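Local coordinates for chitinase (Paenibacillus sp. FPU-7, PDB 5GZT), which probably hydrolyses internal beta-1,4 linkages between N-acetylglucosamine units at random in chitin and chitodextrins, at residues L61-K66 / A80-Q85; Y410-A415 / T464-L469. All blocks are in the same frame, centred on the assembly; numbering follows the deposited sequence.

Contact 1: L61-K66 / A80-Q85; sequences LPANAK and ASANPQ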
# COMPACT_ATOMS: atom_id res chain seq x y z
N LEU B 61 37.62 -62.94 -16.36
CA LEU B 61 38.40 -62.17 -17.35
C LEU B 61 39.89 -62.46 -17.26
O LEU B 61 40.49 -62.24 -16.23
CB LEU B 61 38.20 -60.66 -17.19
CG LEU B 61 38.69 -59.85 -18.39
CD1 LEU B 61 37.73 -60.04 -19.55
CD2 LEU B 61 38.76 -58.36 -18.09
N PRO B 62 40.52 -62.93 -18.36
CA PRO B 62 41.95 -63.26 -18.25
C PRO B 62 42.84 -62.03 -18.26
O PRO B 62 42.41 -60.96 -18.72
CB PRO B 62 42.24 -64.14 -19.50
CG PRO B 62 40.92 -64.55 -20.02
CD PRO B 62 39.87 -63.59 -19.52
N ALA B 63 44.06 -62.21 -17.77
CA ALA B 63 45.06 -61.18 -17.83
C ALA B 63 45.22 -60.69 -19.29
O ALA B 63 44.99 -61.45 -20.24
CB ALA B 63 46.37 -61.72 -17.29
N ASN B 64 45.52 -59.39 -19.44
CA ASN B 64 45.64 -58.66 -20.73
C ASN B 64 44.52 -58.90 -21.73
O ASN B 64 44.74 -58.76 -22.92
CB ASN B 64 47.00 -58.98 -21.40
CG ASN B 64 48.19 -58.58 -20.54
OD1 ASN B 64 48.38 -57.42 -20.19
ND2 ASN B 64 49.05 -59.55 -20.25
N ALA B 65 43.32 -59.27 -21.28
CA ALA B 65 42.19 -59.39 -22.20
C ALA B 65 41.84 -57.98 -22.80
O ALA B 65 41.99 -56.98 -22.11
CB ALA B 65 40.97 -59.96 -21.49
N LYS B 66 41.39 -57.91 -24.07
CA LYS B 66 41.05 -56.67 -24.70
C LYS B 66 39.55 -56.52 -24.68
O LYS B 66 38.82 -57.35 -25.25
CB LYS B 66 41.56 -56.59 -26.13
CG LYS B 66 42.76 -55.67 -26.27
CD LYS B 66 43.25 -55.58 -27.71
CE LYS B 66 42.30 -54.80 -28.62
NZ LYS B 66 42.04 -53.41 -28.15
N ALA B 80 37.01 -57.25 -11.90
CA ALA B 80 37.89 -58.28 -12.43
C ALA B 80 39.27 -57.99 -11.90
O ALA B 80 39.79 -56.88 -12.08
CB ALA B 80 37.84 -58.28 -13.97
N SER B 81 39.82 -58.96 -11.15
CA SER B 81 41.15 -58.80 -10.50
C SER B 81 42.36 -58.86 -11.43
O SER B 81 43.48 -58.44 -11.05
CB SER B 81 41.33 -59.83 -9.34
OG SER B 81 41.37 -61.16 -9.85
N ALA B 82 42.18 -59.34 -12.66
CA ALA B 82 43.34 -59.53 -13.56
C ALA B 82 43.77 -58.21 -14.27
O ALA B 82 43.87 -58.16 -15.51
CB ALA B 82 43.02 -60.65 -14.57
N ASN B 83 44.10 -57.18 -13.48
CA ASN B 83 44.57 -55.87 -14.01
C ASN B 83 43.78 -55.41 -15.28
O ASN B 83 44.34 -55.26 -16.37
CB ASN B 83 46.08 -55.89 -14.24
CG ASN B 83 46.83 -56.52 -13.06
OD1 ASN B 83 46.72 -56.09 -11.89
ND2 ASN B 83 47.57 -57.60 -13.36
N PRO B 84 42.47 -55.24 -15.12
CA PRO B 84 41.61 -55.05 -16.25
C PRO B 84 41.84 -53.67 -16.90
O PRO B 84 42.16 -52.74 -16.20
CB PRO B 84 40.20 -55.19 -15.64
CG PRO B 84 40.34 -54.78 -14.21
CD PRO B 84 41.75 -55.07 -13.82
N GLN B 85 41.73 -53.61 -18.23
CA GLN B 85 41.55 -52.39 -18.97
C GLN B 85 40.25 -52.45 -19.72
O GLN B 85 40.01 -53.42 -20.45
CB GLN B 85 42.67 -52.19 -19.98
CG GLN B 85 42.54 -50.88 -20.76
CD GLN B 85 43.85 -50.50 -21.42
OE1 GLN B 85 44.93 -50.62 -20.81
NE2 GLN B 85 43.79 -50.07 -22.66
O HOH W 1 40.00 -60.96 -13.69
O HOH W 2 42.37 -58.32 -17.90
O HOH W 3 45.91 -57.30 -17.54
O HOH W 4 42.08 -56.15 -19.50
O HOH W 5 41.28 -53.81 -22.93

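Contact 2: Y410-A415 / T464-L469; sequences YPVYGA and TDSVEL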
# COMPACT_ATOMS: atom_id res chain seq x y z
N TYR B 410 -6.07 -22.45 0.23
CA TYR B 410 -4.64 -22.38 -0.06
C TYR B 410 -4.21 -23.69 -0.81
O TYR B 410 -4.80 -24.77 -0.58
CB TYR B 410 -3.82 -22.30 1.25
CG TYR B 410 -4.29 -21.25 2.27
CD1 TYR B 410 -3.80 -19.94 2.23
CD2 TYR B 410 -5.21 -21.59 3.27
CE1 TYR B 410 -4.22 -18.99 3.16
CE2 TYR B 410 -5.62 -20.66 4.20
CZ TYR B 410 -5.12 -19.36 4.15
OH TYR B 410 -5.57 -18.45 5.07
N PRO B 411 -3.14 -23.64 -1.60
CA PRO B 411 -2.55 -24.86 -2.21
C PRO B 411 -2.45 -26.05 -1.27
O PRO B 411 -2.10 -25.90 -0.11
CB PRO B 411 -1.16 -24.39 -2.65
CG PRO B 411 -1.38 -22.98 -2.96
CD PRO B 411 -2.34 -22.46 -1.92
N VAL B 412 -2.83 -27.24 -1.78
CA VAL B 412 -2.47 -28.53 -1.20
C VAL B 412 -3.45 -28.95 -0.13
O VAL B 412 -4.17 -29.94 -0.29
CB VAL B 412 -1.02 -28.65 -0.66
CG1 VAL B 412 -0.79 -30.03 -0.07
CG2 VAL B 412 -0.01 -28.40 -1.77
N TYR B 413 -3.50 -28.17 0.94
CA TYR B 413 -4.40 -28.46 2.05
C TYR B 413 -5.80 -27.80 1.88
O TYR B 413 -6.76 -28.18 2.53
CB TYR B 413 -3.71 -28.13 3.40
CG TYR B 413 -3.34 -26.66 3.69
CD1 TYR B 413 -2.24 -26.05 3.07
CD2 TYR B 413 -4.05 -25.90 4.62
CE1 TYR B 413 -1.89 -24.75 3.35
CE2 TYR B 413 -3.71 -24.59 4.90
CZ TYR B 413 -2.62 -24.02 4.27
OH TYR B 413 -2.27 -22.72 4.52
N GLY B 414 -5.92 -26.85 0.97
CA GLY B 414 -7.20 -26.16 0.68
C GLY B 414 -7.86 -25.59 1.93
O GLY B 414 -9.09 -25.62 2.04
N ALA B 415 -7.06 -25.09 2.87
CA ALA B 415 -7.55 -24.61 4.17
C ALA B 415 -8.36 -25.69 4.84
O ALA B 415 -9.38 -25.40 5.44
CB ALA B 415 -8.39 -23.33 4.00
N THR B 464 3.83 -22.38 3.99
CA THR B 464 5.19 -22.31 3.41
C THR B 464 5.69 -23.71 2.84
O THR B 464 6.41 -23.79 1.82
CB THR B 464 6.20 -21.73 4.43
OG1 THR B 464 6.07 -22.41 5.65
CG2 THR B 464 5.91 -20.25 4.66
N ASP B 465 5.27 -24.75 3.54
CA ASP B 465 5.45 -26.16 3.18
C ASP B 465 4.65 -26.59 1.95
O ASP B 465 4.93 -27.63 1.40
CB ASP B 465 5.00 -27.06 4.33
CG ASP B 465 6.03 -27.17 5.46
OD1 ASP B 465 7.20 -26.75 5.35
OD2 ASP B 465 5.64 -27.73 6.47
N SER B 466 3.66 -25.79 1.54
CA SER B 466 2.75 -26.12 0.46
C SER B 466 3.06 -25.37 -0.82
O SER B 466 2.40 -25.60 -1.84
CB SER B 466 1.31 -25.82 0.89
OG SER B 466 0.95 -26.60 2.03
N VAL B 467 4.06 -24.49 -0.80
CA VAL B 467 4.40 -23.71 -1.97
C VAL B 467 5.93 -23.66 -2.09
O VAL B 467 6.65 -24.08 -1.17
CB VAL B 467 3.81 -22.27 -1.95
CG1 VAL B 467 2.30 -22.25 -1.75
CG2 VAL B 467 4.45 -21.45 -0.85
N GLU B 468 6.37 -23.17 -3.25
CA GLU B 468 7.80 -23.19 -3.67
C GLU B 468 8.35 -21.79 -3.67
O GLU B 468 8.48 -21.12 -4.71
CB GLU B 468 7.97 -23.89 -5.05
CG GLU B 468 7.44 -25.34 -5.07
CD GLU B 468 7.62 -26.09 -6.42
OE1 GLU B 468 7.30 -25.53 -7.51
OE2 GLU B 468 8.08 -27.25 -6.35
N LEU B 469 8.67 -21.32 -2.45
CA LEU B 469 8.91 -19.89 -2.26
C LEU B 469 10.06 -19.40 -3.10
O LEU B 469 9.97 -18.36 -3.79
CB LEU B 469 9.11 -19.54 -0.77
CG LEU B 469 7.89 -19.77 0.12
CD1 LEU B 469 8.30 -19.72 1.58
CD2 LEU B 469 6.84 -18.72 -0.17

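Contact 1: L61-K66 / A80-Q85
L61 and A80 meet at their first side-chain carbons, CB to CB at 4.0 Å, in the buried part of this contact. With CG anti to the backbone N (chi1 -165°), the L61 side chain runs on from there until its CD2 branch lies 4.3 Å from CB of P84. Nearer the surface, the methyl of A82 sits against the backbone that leads into the facing turn. Its CB is 3.4 Å from L61 O and also touches the carbonyl carbon of P62 and the amide N of A63, while the CB of A63 lies a little further off.

These are corners of successive coils of a parallel beta-helix. Each loop carries the chain from one parallel sheet to the other: the first joins strand 55-57 to strand 67-70, and the second joins strand 72-78 to strand 85-89.

The two corners make no direct hydrogen bond to each other; a row of waters does the bridging. One water donates to L61 O and accepts from A82 N. The next donates to both P62 O and A82 O, each at 2.8 Å, and so ties two carbonyls that could not bond to each other. A third takes the N-H of N64 and donates to N83 O. A fourth gives A65 O a bond of 2.7 Å and accepts from Q85 N, and a fifth holds Q85 O, with only a weak link back to A65 O. Just before the first loop, D59 OD1 also bonds S81 OG, a direct tie beside the waters.

Each loop also bends through bonds of its own. P62 to A65 form a type II beta turn, closed by A65 N to P62 O at 3.2 Å, with N64 at positive phi. A82 is the centre of an inverse gamma turn whose N83 N to S81 O bond is weak.

Contact 2: Y410-A415 / T464-L469
P411 O accepts the N-H of Y413 at 2.9 Å, closing a classic gamma turn at V412 (phi 86°, psi -64°), and S466 CB rests against this same oxygen. Both segments follow neighbouring parallel strands of a family 18 TIM barrel, 403-407 and 452-457. A cis peptide precedes Y410.

S466 plugs into the turn. Its OG bonds T462 O, just before its own segment, and lies at the edge of the Y413 ring, near the ring plane and 3.4 Å from CD1. At the tip of the same ring, Y413 OH stands 3.3 Å above one face of the Y410 ring, offset toward its rim. CG of Y413 lies between its backbone N and carbonyl carbon (chi1 64°), which helps carry the phenol over that ring. Cutting Y413 back to an alanine would probably open a gap beside S466 and leave the Y410 ring less firmly held.

V412 packs from the turn's outer corner, its CG2 branch reaching S466 O at 3.7 Å. Helix 425-447 also lies alongside, with D425 OD2 accepting from V412 N. Next to S466, the P411 ring and the V467 side chain cross at a slant, CG to CG1 at 3.9 Å.

In the fold
Contacts 1 and 2 lie in separate domains: their centres are about 56 Å apart and their nearest atoms about 42 Å. Both segments of contact 1 come earlier in the chain. The centre of contact 1 lies about 79 Å from the centre of the chain, in the beta-helix that also holds the sodium ion through E44, T50, F52 and S72. The centre of contact 2, about 29 Å from that of the chain, sits in the first of the two family 18 barrels. Segment 410-415 comes immediately after the DxxDxDxE signature on and around strand 403-407; the signature's glutamate is the general acid in this family, so contact 2 probably borders the barrel's catalytic end.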